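Local coordinates for protein HTH-type transcriptional repressor NemR (Escherichia coli, PDB 4YZE) that represses transcription of the nemRA-gloA operon by binding to the NemR box, and takes part in the response to electrophiles and reactive chlorine species, at residues H14-G19 and G58-E63; E75-G80 and A137-A142; D86-Y91 and A190-I195; C108-L113 and S126-G131; N145-H150 and G156-Q161. The protein carries 5 engineered substitutions. All coordinates share one frame; numbering follows the deposited sequence.

Contact 1: H14-G19 and G58-E63; sequences HLLATG and GVAMLE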
# COMPACT_ATOMS: atom_id res chain seq x y z
N HIS A 14 -14.66 23.20 9.55
CA HIS A 14 -13.33 23.80 9.60
C HIS A 14 -12.35 22.91 10.37
O HIS A 14 -11.25 22.67 9.89
CB HIS A 14 -13.37 25.19 10.21
CG HIS A 14 -12.06 25.90 10.15
ND1 HIS A 14 -11.27 25.90 9.01
CD2 HIS A 14 -11.39 26.63 11.06
CE1 HIS A 14 -10.18 26.59 9.24
NE2 HIS A 14 -10.22 27.05 10.48
N LEU A 15 -12.76 22.43 11.54
CA LEU A 15 -11.92 21.51 12.32
C LEU A 15 -11.62 20.23 11.53
O LEU A 15 -10.47 19.78 11.46
CB LEU A 15 -12.60 21.16 13.64
CG LEU A 15 -12.60 22.21 14.76
CD1 LEU A 15 -13.56 21.83 15.87
CD2 LEU A 15 -11.20 22.41 15.33
N LEU A 16 -12.65 19.64 10.93
CA LEU A 16 -12.48 18.40 10.19
C LEU A 16 -11.50 18.60 9.03
O LEU A 16 -10.58 17.79 8.85
CB LEU A 16 -13.82 17.88 9.69
CG LEU A 16 -14.76 17.46 10.83
CD1 LEU A 16 -16.17 17.21 10.32
CD2 LEU A 16 -14.23 16.22 11.56
N ALA A 17 -11.66 19.70 8.30
CA ALA A 17 -10.81 20.01 7.14
C ALA A 17 -9.36 20.18 7.56
O ALA A 17 -8.45 19.63 6.93
CB ALA A 17 -11.32 21.25 6.42
N THR A 18 -9.15 20.98 8.60
CA THR A 18 -7.82 21.20 9.14
C THR A 18 -7.20 19.88 9.56
O THR A 18 -6.04 19.60 9.23
CB THR A 18 -7.86 22.13 10.35
OG1 THR A 18 -8.66 23.28 10.04
CG2 THR A 18 -6.46 22.57 10.74
N GLY A 19 -7.97 19.06 10.28
CA GLY A 19 -7.50 17.76 10.73
C GLY A 19 -7.07 16.87 9.58
O GLY A 19 -6.08 16.14 9.69
N GLY A 58 -11.34 11.90 14.70
CA GLY A 58 -10.79 11.11 13.61
C GLY A 58 -11.84 10.33 12.84
O GLY A 58 -11.79 10.26 11.62
N VAL A 59 -12.79 9.73 13.56
CA VAL A 59 -13.87 8.97 12.92
C VAL A 59 -14.70 9.90 12.03
O VAL A 59 -14.95 9.60 10.86
CB VAL A 59 -14.80 8.30 13.92
CG1 VAL A 59 -15.81 7.40 13.19
CG2 VAL A 59 -14.00 7.47 14.91
N ALA A 60 -15.11 11.04 12.60
CA ALA A 60 -15.85 12.05 11.87
C ALA A 60 -15.04 12.55 10.67
O ALA A 60 -15.59 12.73 9.56
CB ALA A 60 -16.23 13.21 12.78
N MET A 61 -13.74 12.78 10.88
CA MET A 61 -12.85 13.20 9.80
C MET A 61 -12.85 12.19 8.66
O MET A 61 -13.05 12.55 7.50
CB MET A 61 -11.42 13.35 10.32
CG MET A 61 -10.39 13.74 9.25
SD MET A 61 -8.70 13.86 9.92
CE MET A 61 -8.28 12.10 10.03
N LEU A 62 -12.65 10.92 8.99
CA LEU A 62 -12.57 9.89 7.96
C LEU A 62 -13.91 9.78 7.25
O LEU A 62 -13.94 9.69 6.02
CB LEU A 62 -12.17 8.54 8.56
CG LEU A 62 -10.72 8.38 8.97
CD1 LEU A 62 -10.46 6.99 9.55
CD2 LEU A 62 -9.83 8.61 7.79
N GLU A 63 -15.00 9.78 8.02
CA GLU A 63 -16.33 9.62 7.44
C GLU A 63 -16.59 10.76 6.47
O GLU A 63 -17.14 10.54 5.40
CB GLU A 63 -17.41 9.56 8.53
CG GLU A 63 -17.46 8.22 9.26
CD GLU A 63 -18.35 8.25 10.50
OE1 GLU A 63 -18.87 9.34 10.83
OE2 GLU A 63 -18.52 7.19 11.14
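Leu16 and Met61 reach past each other, each finding backbone of the opposite helix. Leu16 carries its CG anti to the carbonyl carbon (chi1 -66°), and from there the CD2 methyl is pushed end-on into the turn at Ala60 and Met61. It stops 3.5 Å from Met61 N and also lies against the Ala60 methyl, with CD2 to CB at 3.8 Å. Met61 answers with a chain that runs straight through its first two torsions and bends only at the third (chi3 77°). The straight part carries CG past Leu16 O, and the sulfur ends up over the backbone of Gly19, with Met61 SD 3.4 Å from Gly19 C. A beta carbon on Gly19 would point at this same sulfur, so the glycine lets the thioether settle directly on the helix. Phe57 and Phe51 pack on Leu16 as well, and Phe28 lies against Met61. The axes of 14-19 and 58-63 cross almost at right angles (-83°), 9.4 Å apart at closest approach. This is the packing of helix 10-26 on the early turns of the long helix 54-79, characteristic of the TetR-type DNA-binding domain, whose predicted helix-turn-helix lies between them in sequence.

Contact 2: E75-G80 and A137-A142; sequences ELLQSG and ALLSQA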
# COMPACT_ATOMS: atom_id res chain seq x y z
N GLU A 75 -19.88 9.95 -9.35
CA GLU A 75 -20.09 10.81 -10.51
C GLU A 75 -19.19 10.37 -11.67
O GLU A 75 -19.61 10.40 -12.83
CB GLU A 75 -19.83 12.27 -10.15
CG GLU A 75 -20.68 12.75 -8.97
CD GLU A 75 -20.43 14.20 -8.60
OE1 GLU A 75 -19.46 14.48 -7.86
OE2 GLU A 75 -21.21 15.07 -9.06
N LEU A 76 -17.97 9.97 -11.35
CA LEU A 76 -17.02 9.54 -12.38
C LEU A 76 -17.52 8.27 -13.07
O LEU A 76 -17.51 8.18 -14.29
CB LEU A 76 -15.65 9.28 -11.75
CG LEU A 76 -14.36 9.46 -12.55
CD1 LEU A 76 -13.30 8.49 -12.06
CD2 LEU A 76 -14.55 9.32 -14.06
N LEU A 77 -17.98 7.30 -12.28
CA LEU A 77 -18.33 5.99 -12.81
C LEU A 77 -19.75 5.87 -13.34
O LEU A 77 -20.01 5.11 -14.27
CB LEU A 77 -18.08 4.91 -11.76
CG LEU A 77 -16.62 4.78 -11.35
CD1 LEU A 77 -16.47 3.67 -10.33
CD2 LEU A 77 -15.73 4.54 -12.57
N GLN A 78 -20.68 6.62 -12.75
CA GLN A 78 -22.10 6.47 -13.08
C GLN A 78 -22.54 7.40 -14.19
O GLN A 78 -23.53 7.12 -14.88
CB GLN A 78 -22.98 6.72 -11.85
CG GLN A 78 -23.04 5.57 -10.86
CD GLN A 78 -24.15 5.76 -9.83
OE1 GLN A 78 -24.79 6.81 -9.78
NE2 GLN A 78 -24.38 4.74 -9.01
N SER A 79 -21.82 8.50 -14.38
CA SER A 79 -22.24 9.50 -15.36
C SER A 79 -21.09 10.28 -15.99
O SER A 79 -21.29 11.38 -16.50
CB SER A 79 -23.26 10.45 -14.75
OG SER A 79 -24.43 9.76 -14.34
N GLY A 80 -19.89 9.70 -15.95
CA GLY A 80 -18.73 10.32 -16.58
C GLY A 80 -18.81 10.28 -18.10
O GLY A 80 -19.79 9.80 -18.68
N ALA A 137 -17.09 -1.42 -4.14
CA ALA A 137 -18.46 -1.69 -4.60
C ALA A 137 -18.82 -0.80 -5.79
O ALA A 137 -19.52 -1.25 -6.68
CB ALA A 137 -19.48 -1.54 -3.45
N LEU A 138 -18.31 0.43 -5.84
CA LEU A 138 -18.56 1.27 -7.01
C LEU A 138 -17.88 0.72 -8.28
O LEU A 138 -18.49 0.69 -9.37
CB LEU A 138 -18.14 2.71 -6.75
CG LEU A 138 -19.08 3.52 -5.85
CD1 LEU A 138 -18.45 4.85 -5.47
CD2 LEU A 138 -20.44 3.73 -6.53
N LEU A 139 -16.63 0.29 -8.13
CA LEU A 139 -15.86 -0.29 -9.23
C LEU A 139 -16.52 -1.57 -9.73
O LEU A 139 -16.58 -1.84 -10.93
CB LEU A 139 -14.42 -0.57 -8.79
CG LEU A 139 -13.54 0.65 -8.50
CD1 LEU A 139 -12.25 0.23 -7.80
CD2 LEU A 139 -13.24 1.42 -9.77
N SER A 140 -17.03 -2.36 -8.78
CA SER A 140 -17.71 -3.61 -9.07
C SER A 140 -18.97 -3.38 -9.89
O SER A 140 -19.23 -4.11 -10.86
CB SER A 140 -18.08 -4.32 -7.78
OG SER A 140 -18.54 -5.63 -8.05
N GLN A 141 -19.76 -2.38 -9.50
CA GLN A 141 -20.99 -2.08 -10.22
C GLN A 141 -20.67 -1.62 -11.65
O GLN A 141 -21.36 -2.01 -12.61
CB GLN A 141 -21.81 -1.04 -9.46
CG GLN A 141 -23.22 -0.83 -10.02
CD GLN A 141 -24.05 -2.12 -10.05
OE1 GLN A 141 -24.45 -2.64 -9.00
NE2 GLN A 141 -24.32 -2.64 -11.26
N ALA A 142 -19.60 -0.82 -11.79
CA ALA A 142 -19.17 -0.34 -13.11
C ALA A 142 -18.78 -1.51 -14.01
O ALA A 142 -19.12 -1.52 -15.20
CB ALA A 142 -17.99 0.63 -12.98
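Leu77 carries this contact, pointing from the last turns of helix 54-79 at the flank of helix 122-148, where Leu138, Leu139 and Ala142 receive it. Take the side chain atom by atom. CB leaves the backbone toward the other helix, and the nearest thing it faces there is the methyl of Ala142, still 4.5 Å away from CB to CB. CG lies anti to the carbonyl carbon (chi1 -63°), which carries the fork forward into the gap; it too has the Ala142 methyl as its nearest neighbour across the gap. The branches then part. CD1 does nearly all the touching: it rests 3.7 Å from Leu138 O, a carbonyl already engaged by Ala142 N within its own helix, and 4.1 Å from Leu138 CB. The same methyl meets Leu139 CD2 at 4.0 Å, a branch that bends back to it although the CB of Leu139 starts out in the other direction, and Ala142 CB at 4.3 Å. CD2, the second branch, turns toward the first turns of helix 84-97. The side chains meet through apolar carbons alone, with one methyl also resting on a carbonyl oxygen. The segments run nearly parallel here, 17° between their directions and 10.0 Å between axes. Helix 84-97 packs against both helices, with Ala90 on Leu76, Ile88 on Ala142 and Tyr91 on Leu139, while helix 158-179 lies against the far side of helix 122-148 through Ala162 and Pro158.

Contact 3: D86-Y91 and A190-I195; sequences DRILAY and AHVKNI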
# COMPACT_ATOMS: atom_id res chain seq x y z
N ASP A 86 -14.23 3.33 -20.43
CA ASP A 86 -13.59 4.64 -20.39
C ASP A 86 -13.58 5.21 -18.97
O ASP A 86 -12.60 5.83 -18.54
CB ASP A 86 -14.33 5.63 -21.29
CG ASP A 86 -14.34 5.20 -22.75
OD1 ASP A 86 -13.39 4.51 -23.19
OD2 ASP A 86 -15.30 5.59 -23.46
N ARG A 87 -14.67 5.01 -18.25
CA ARG A 87 -14.80 5.57 -16.91
C ARG A 87 -13.86 4.88 -15.93
O ARG A 87 -13.22 5.52 -15.11
CB ARG A 87 -16.25 5.52 -16.45
CG ARG A 87 -17.15 6.42 -17.27
CD ARG A 87 -18.61 6.14 -16.97
NE ARG A 87 -19.48 6.51 -18.08
CZ ARG A 87 -20.81 6.55 -18.02
NH1 ARG A 87 -21.43 6.26 -16.88
NH2 ARG A 87 -21.51 6.89 -19.09
N ILE A 88 -13.77 3.56 -16.04
CA ILE A 88 -12.82 2.83 -15.21
C ILE A 88 -11.38 3.27 -15.48
O ILE A 88 -10.62 3.49 -14.53
CB ILE A 88 -13.00 1.32 -15.38
CG1 ILE A 88 -14.29 0.91 -14.68
CG2 ILE A 88 -11.83 0.57 -14.77
CD1 ILE A 88 -14.74 -0.50 -15.01
N LEU A 89 -11.01 3.42 -16.75
CA LEU A 89 -9.66 3.87 -17.07
C LEU A 89 -9.42 5.26 -16.48
O LEU A 89 -8.30 5.59 -16.07
CB LEU A 89 -9.41 3.87 -18.58
CG LEU A 89 -9.53 2.50 -19.25
CD1 LEU A 89 -9.17 2.58 -20.71
CD2 LEU A 89 -8.67 1.47 -18.55
N ALA A 90 -10.47 6.08 -16.43
CA ALA A 90 -10.34 7.45 -15.96
C ALA A 90 -9.98 7.47 -14.46
O ALA A 90 -9.29 8.38 -13.98
CB ALA A 90 -11.61 8.23 -16.24
N TYR A 91 -10.46 6.47 -13.73
CA TYR A 91 -10.14 6.29 -12.32
C TYR A 91 -8.64 6.20 -12.17
O TYR A 91 -8.06 6.88 -11.32
CB TYR A 91 -10.83 5.02 -11.80
CG TYR A 91 -10.43 4.51 -10.42
CD1 TYR A 91 -10.73 5.23 -9.27
CD2 TYR A 91 -9.82 3.27 -10.28
CE1 TYR A 91 -10.40 4.73 -8.00
CE2 TYR A 91 -9.48 2.77 -9.04
CZ TYR A 91 -9.77 3.50 -7.89
OH TYR A 91 -9.43 2.97 -6.66
N ALA A 190 -1.65 0.98 -17.69
CA ALA A 190 -1.46 0.22 -18.92
C ALA A 190 -1.92 -1.23 -18.73
O ALA A 190 -2.47 -1.84 -19.65
CB ALA A 190 -0.01 0.27 -19.38
N HIS A 191 -1.74 -1.77 -17.52
CA HIS A 191 -2.15 -3.15 -17.28
C HIS A 191 -3.69 -3.29 -17.19
O HIS A 191 -4.27 -4.26 -17.70
CB HIS A 191 -1.42 -3.72 -16.07
CG HIS A 191 -1.92 -5.06 -15.61
ND1 HIS A 191 -1.44 -6.25 -16.10
CD2 HIS A 191 -2.82 -5.39 -14.65
CE1 HIS A 191 -2.04 -7.26 -15.49
NE2 HIS A 191 -2.88 -6.76 -14.60
N VAL A 192 -4.34 -2.30 -16.58
CA VAL A 192 -5.80 -2.27 -16.55
C VAL A 192 -6.39 -2.21 -17.96
O VAL A 192 -7.39 -2.90 -18.26
CB VAL A 192 -6.32 -1.09 -15.71
CG1 VAL A 192 -7.83 -0.99 -15.79
CG2 VAL A 192 -5.87 -1.24 -14.24
N LYS A 193 -5.78 -1.40 -18.83
CA LYS A 193 -6.21 -1.30 -20.23
C LYS A 193 -6.23 -2.65 -20.91
O LYS A 193 -7.06 -2.90 -21.78
CB LYS A 193 -5.28 -0.38 -21.03
CG LYS A 193 -5.65 1.10 -20.96
CD LYS A 193 -4.63 1.96 -21.72
CE LYS A 193 -4.95 3.43 -21.53
NZ LYS A 193 -3.83 4.32 -21.98
N ASN A 194 -5.31 -3.52 -20.53
CA ASN A 194 -5.21 -4.83 -21.15
C ASN A 194 -6.14 -5.85 -20.48
O ASN A 194 -6.66 -6.75 -21.12
CB ASN A 194 -3.76 -5.31 -21.13
CG ASN A 194 -3.52 -6.49 -22.05
OD1 ASN A 194 -3.29 -7.61 -21.59
ND2 ASN A 194 -3.58 -6.25 -23.36
N ILE A 195 -6.36 -5.70 -19.18
CA ILE A 195 -7.16 -6.64 -18.41
C ILE A 195 -8.66 -6.39 -18.60
O ILE A 195 -9.44 -7.33 -18.74
CB ILE A 195 -6.79 -6.58 -16.90
CG1 ILE A 195 -5.39 -7.15 -16.69
CG2 ILE A 195 -7.77 -7.37 -16.08
CD1 ILE A 195 -5.19 -8.50 -17.39
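Leu89 packs on Val192 and Lys193 in an apolar, partly buried contact between helix 84-97 and helix 183-195, the last helix of the regulatory domain. The two segments run antiparallel (160° between their directions), with axes 10.1 Å apart. Both branches of Leu89 are used: CD2 lies 3.8 Å from Val192 CG1, and CD1 sits 3.8 Å from Lys193 CG. Leu89 and Val192 slide past one another in opposite directions, whereas Lys193 crosses the leucine at about a right angle. The lysine keeps its CG anti to the carbonyl carbon (chi1 -87°) and runs extended beyond, so the leucine fork meets the base of the chain and the ammonium end is carried onward. Deeper in, Ile88 CG2 adds a looser touch to Val192 CG1 at 4.4 Å. Leu165 and Leu168 of helix 158-179 also pack on Val192. Elsewhere on helix 183-195, His191 meets Val164 of the second subunit and Ile195 its counterpart there. Arg85 NH2 hydrogen-bonds to Lys193 O. The side chains that meet here grade from buried Ile88 and Val192, through the partly exposed Leu89, to a lysine methylene at the border; their contact rests on shape and exclusion of water.

Contact 4: C108-L113 and S126-G131; sequences CLTVKL and SAMDKG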
# COMPACT_ATOMS: atom_id res chain seq x y z
N CYS A 108 -2.12 10.54 -0.21
CA CYS A 108 -3.47 9.99 -0.16
C CYS A 108 -3.76 9.52 1.27
O CYS A 108 -2.94 8.85 1.88
CB CYS A 108 -3.60 8.84 -1.16
SG CYS A 108 -5.15 7.96 -1.13
N LEU A 109 -4.93 9.89 1.79
CA LEU A 109 -5.24 9.63 3.20
C LEU A 109 -5.26 8.15 3.54
O LEU A 109 -4.66 7.74 4.53
CB LEU A 109 -6.56 10.29 3.62
CG LEU A 109 -6.73 10.50 5.14
CD1 LEU A 109 -5.68 11.46 5.69
CD2 LEU A 109 -8.13 11.01 5.50
N THR A 110 -5.93 7.35 2.71
CA THR A 110 -5.98 5.92 2.97
C THR A 110 -4.57 5.35 3.00
O THR A 110 -4.18 4.66 3.95
CB THR A 110 -6.87 5.16 1.96
OG1 THR A 110 -8.24 5.52 2.16
CG2 THR A 110 -6.74 3.66 2.17
N VAL A 111 -3.79 5.70 1.98
CA VAL A 111 -2.41 5.23 1.86
C VAL A 111 -1.56 5.62 3.07
O VAL A 111 -0.87 4.77 3.64
CB VAL A 111 -1.75 5.74 0.58
CG1 VAL A 111 -0.41 5.05 0.40
CG2 VAL A 111 -2.64 5.46 -0.61
N LYS A 112 -1.63 6.89 3.47
CA LYS A 112 -0.88 7.35 4.62
C LYS A 112 -1.34 6.68 5.90
O LYS A 112 -0.52 6.32 6.75
CB LYS A 112 -1.01 8.87 4.76
CG LYS A 112 -0.14 9.46 5.86
CD LYS A 112 0.96 10.34 5.27
CE LYS A 112 1.67 11.17 6.33
NZ LYS A 112 2.92 10.52 6.81
N LEU A 113 -2.65 6.53 6.06
CA LEU A 113 -3.17 6.01 7.33
C LEU A 113 -3.11 4.47 7.42
O LEU A 113 -3.20 3.89 8.51
CB LEU A 113 -4.56 6.58 7.62
CG LEU A 113 -4.58 7.86 8.48
CD1 LEU A 113 -3.58 8.91 8.00
CD2 LEU A 113 -5.98 8.47 8.54
N SER A 126 -12.27 0.77 11.28
CA SER A 126 -13.54 0.38 10.69
C SER A 126 -14.05 1.43 9.71
O SER A 126 -14.61 1.09 8.67
CB SER A 126 -14.56 0.10 11.80
OG SER A 126 -15.88 -0.03 11.30
N ALA A 127 -13.84 2.70 10.04
CA ALA A 127 -14.16 3.77 9.10
C ALA A 127 -13.38 3.62 7.79
O ALA A 127 -13.90 3.90 6.72
CB ALA A 127 -13.88 5.13 9.72
N MET A 128 -12.12 3.20 7.90
CA MET A 128 -11.29 3.00 6.71
C MET A 128 -11.73 1.77 5.93
O MET A 128 -11.73 1.77 4.71
CB MET A 128 -9.83 2.82 7.09
CG MET A 128 -9.22 4.05 7.75
SD MET A 128 -7.51 3.76 8.20
CE MET A 128 -6.73 3.73 6.58
N ASP A 129 -12.09 0.72 6.66
CA ASP A 129 -12.48 -0.52 6.02
C ASP A 129 -13.73 -0.19 5.20
O ASP A 129 -13.80 -0.48 4.02
CB ASP A 129 -12.76 -1.59 7.08
CG ASP A 129 -12.90 -2.98 6.50
OD1 ASP A 129 -12.52 -3.19 5.32
OD2 ASP A 129 -13.40 -3.87 7.22
N LYS A 130 -14.67 0.49 5.84
CA LYS A 130 -15.88 0.97 5.20
C LYS A 130 -15.57 1.87 4.00
O LYS A 130 -16.22 1.76 2.95
CB LYS A 130 -16.74 1.73 6.22
CG LYS A 130 -17.64 2.79 5.62
CD LYS A 130 -19.04 2.26 5.35
CE LYS A 130 -20.06 2.96 6.23
NZ LYS A 130 -19.59 3.10 7.64
N GLY A 131 -14.59 2.76 4.14
CA GLY A 131 -14.19 3.61 3.03
C GLY A 131 -13.79 2.79 1.81
O GLY A 131 -14.29 3.00 0.70
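Met128 meets Thr110 and Leu113 without the help of any ring, side-chain amide or guanidinium group; the one flat group touched is the peptide carbonyl of Thr110, and what comes to its oxygen is a methyl, with Met128 CE 3.8 Å from Thr110 O. The rings that matter lie around the contact: Tyr66 of helix 54-79 packs on Met128 and hydrogen-bonds through its OH to Thr110 OG1, and Tyr166 packs on Thr110. Met128 does nearly all the reaching. Its chain is straight at the second torsion and turns at the third (chi3 71°), which swings the methyl back against the short helix 109-114. There CE lands 3.7 Å from Leu113 CB, SD follows at 4.1 Å from that same CB, and CE comes within 4.4 Å of Thr110 CG2. The thioether therefore fills the groove between residues one turn apart on the short helix. Leu62 of the same chain and, from the second subunit, Ile178 also pack on Met128. Cys108, which is central to the response to reactive chlorine species, stands at the N-cap of this short helix and packs on Trp169. Between segments 108-113 and 126-131 the touch is van der Waals and apolar: a non-directional thioether contact, set beside a buried threonine hydroxyl that is satisfied by Tyr66.

Contact 5: N145-H150 and G156-Q161; sequences NGRENH and GEPLQQ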
# COMPACT_ATOMS: atom_id res chain seq x y z
N ASN A 145 -22.05 -3.39 -15.02
CA ASN A 145 -22.70 -2.56 -16.02
C ASN A 145 -22.03 -2.68 -17.39
O ASN A 145 -22.71 -2.77 -18.41
CB ASN A 145 -22.70 -1.09 -15.60
CG ASN A 145 -23.62 -0.82 -14.43
OD1 ASN A 145 -24.55 -1.58 -14.17
ND2 ASN A 145 -23.38 0.28 -13.72
N GLY A 146 -20.70 -2.66 -17.38
CA GLY A 146 -19.90 -2.73 -18.59
C GLY A 146 -20.11 -4.06 -19.30
O GLY A 146 -20.15 -4.10 -20.54
N ARG A 147 -20.26 -5.14 -18.53
CA ARG A 147 -20.58 -6.43 -19.14
C ARG A 147 -21.99 -6.40 -19.71
O ARG A 147 -22.24 -6.93 -20.80
CB ARG A 147 -20.45 -7.56 -18.13
CG ARG A 147 -19.05 -8.12 -17.99
CD ARG A 147 -19.06 -9.32 -17.07
NE ARG A 147 -17.78 -10.03 -17.10
CZ ARG A 147 -17.29 -10.74 -16.09
NH1 ARG A 147 -17.97 -10.82 -14.95
NH2 ARG A 147 -16.12 -11.36 -16.22
N GLU A 148 -22.91 -5.77 -18.98
CA GLU A 148 -24.33 -5.81 -19.35
C GLU A 148 -24.66 -4.97 -20.57
O GLU A 148 -25.60 -5.29 -21.30
CB GLU A 148 -25.22 -5.46 -18.16
CG GLU A 148 -25.13 -6.46 -17.02
CD GLU A 148 -26.30 -6.38 -16.06
OE1 GLU A 148 -26.20 -6.97 -14.97
OE2 GLU A 148 -27.32 -5.76 -16.40
N ASN A 149 -23.91 -3.90 -20.81
CA ASN A 149 -24.08 -3.18 -22.07
C ASN A 149 -22.97 -3.44 -23.10
O ASN A 149 -22.90 -2.74 -24.10
CB ASN A 149 -24.30 -1.67 -21.84
CG ASN A 149 -23.02 -0.93 -21.44
OD1 ASN A 149 -21.92 -1.49 -21.40
ND2 ASN A 149 -23.17 0.35 -21.14
N HIS A 150 -22.11 -4.42 -22.82
CA HIS A 150 -21.10 -4.90 -23.78
C HIS A 150 -19.98 -3.87 -24.07
O HIS A 150 -19.43 -3.86 -25.17
CB HIS A 150 -21.79 -5.38 -25.09
CG HIS A 150 -21.01 -6.40 -25.87
ND1 HIS A 150 -20.67 -7.63 -25.36
CD2 HIS A 150 -20.52 -6.36 -27.13
CE1 HIS A 150 -20.00 -8.32 -26.27
NE2 HIS A 150 -19.88 -7.56 -27.35
N GLY A 156 -13.67 -13.48 -14.72
CA GLY A 156 -14.18 -13.65 -13.37
C GLY A 156 -15.31 -12.75 -12.88
O GLY A 156 -15.88 -11.97 -13.63
N GLU A 157 -15.62 -12.89 -11.59
CA GLU A 157 -16.66 -12.09 -10.92
C GLU A 157 -16.26 -10.61 -10.74
O GLU A 157 -15.09 -10.31 -10.52
CB GLU A 157 -17.02 -12.72 -9.58
CG GLU A 157 -17.51 -14.17 -9.77
CD GLU A 157 -17.88 -14.91 -8.47
OE1 GLU A 157 -17.79 -14.33 -7.37
OE2 GLU A 157 -18.26 -16.09 -8.58
N PRO A 158 -17.25 -9.71 -10.86
CA PRO A 158 -17.06 -8.25 -10.76
C PRO A 158 -16.41 -7.85 -9.43
O PRO A 158 -15.46 -7.04 -9.42
CB PRO A 158 -18.50 -7.71 -10.80
CG PRO A 158 -19.31 -8.77 -11.48
CD PRO A 158 -18.65 -10.08 -11.16
N LEU A 159 -16.91 -8.40 -8.33
CA LEU A 159 -16.38 -8.05 -7.01
C LEU A 159 -14.92 -8.46 -6.89
O LEU A 159 -14.07 -7.66 -6.49
CB LEU A 159 -17.19 -8.69 -5.88
CG LEU A 159 -16.84 -8.17 -4.48
CD1 LEU A 159 -17.00 -6.64 -4.40
CD2 LEU A 159 -17.67 -8.85 -3.39
N GLN A 160 -14.63 -9.71 -7.25
CA GLN A 160 -13.26 -10.19 -7.28
C GLN A 160 -12.39 -9.25 -8.12
O GLN A 160 -11.32 -8.80 -7.67
CB GLN A 160 -13.21 -11.61 -7.87
N GLN A 161 -12.85 -8.90 -9.31
CA GLN A 161 -12.04 -8.07 -10.18
C GLN A 161 -11.95 -6.67 -9.61
O GLN A 161 -10.90 -6.04 -9.70
CB GLN A 161 -12.57 -8.06 -11.63
CG GLN A 161 -11.83 -7.09 -12.54
CD GLN A 161 -10.34 -7.42 -12.71
OE1 GLN A 161 -9.46 -6.70 -12.22
NE2 GLN A 161 -10.07 -8.51 -13.40
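Arg147 holds its CG anti to the carbonyl carbon (chi1 -86°) and then runs extended to NE, chi2 -175° and chi3 170°, so that its guanidinium spans the gap to Gly156 at full length. It grips end-on: NH1 and NH2 both donate to Gly156 O, each at 2.7 Å. Two donors sharing one oxygen cannot both point straight at it, and each N-H is accordingly bent. NH2 arrives in the carbonyl plane, on a lone pair, while NH1 is tilted from that plane. The acceptor itself lies near the guanidinium plane. Pro158 CD comes obliquely to NH1 at 3.9 Å. NH2 has a second acceptor in Phe154 O, and the Phe154 ring makes a cation-pi contact with the same group, so the arginine ties down Phe154 and Gly156 of the connecting loop. An alanine here would leave Gly156 O without both donors and would probably set the loop before helix 158-179 free to move. The backbone angles of Gly156 would press a beta carbon against the carbonyl O before it, which calls for glycine, and His150, at positive phi, closes helix 122-148 with a Schellman motif. The contact thus clasps the connection between helix 122-148 and helix 158-179: the first stops, the loop swings round, and Glu157 stands at the N-cap position of the second, whose Pro158 leans back on Ser140 and Glu144.

Contact 1, in the DNA-binding domain, and contact 5, on the opposite side of the chain's centre, have centres 34 Å apart, and helices 54-79 and 122-148 bridge most of that distance. The centres of contacts 1 and 4 are 13 Å apart, and the two touch through Leu62, which packs on Ala127 and Met128; the short helix that starts at Cys108 also packs on Leu62, through Leu109 and Leu113. Contacts 2, 3 and 5 cluster, their centres 12 to 13 Å apart. Arg87 NH1 joins contacts 2 and 3 by a probable hydrogen bond to Leu77 O (3.2 Å), and Ile195 meets Gln161 between contacts 3 and 5. Contacts 3, 4 and 5 all touch the second subunit.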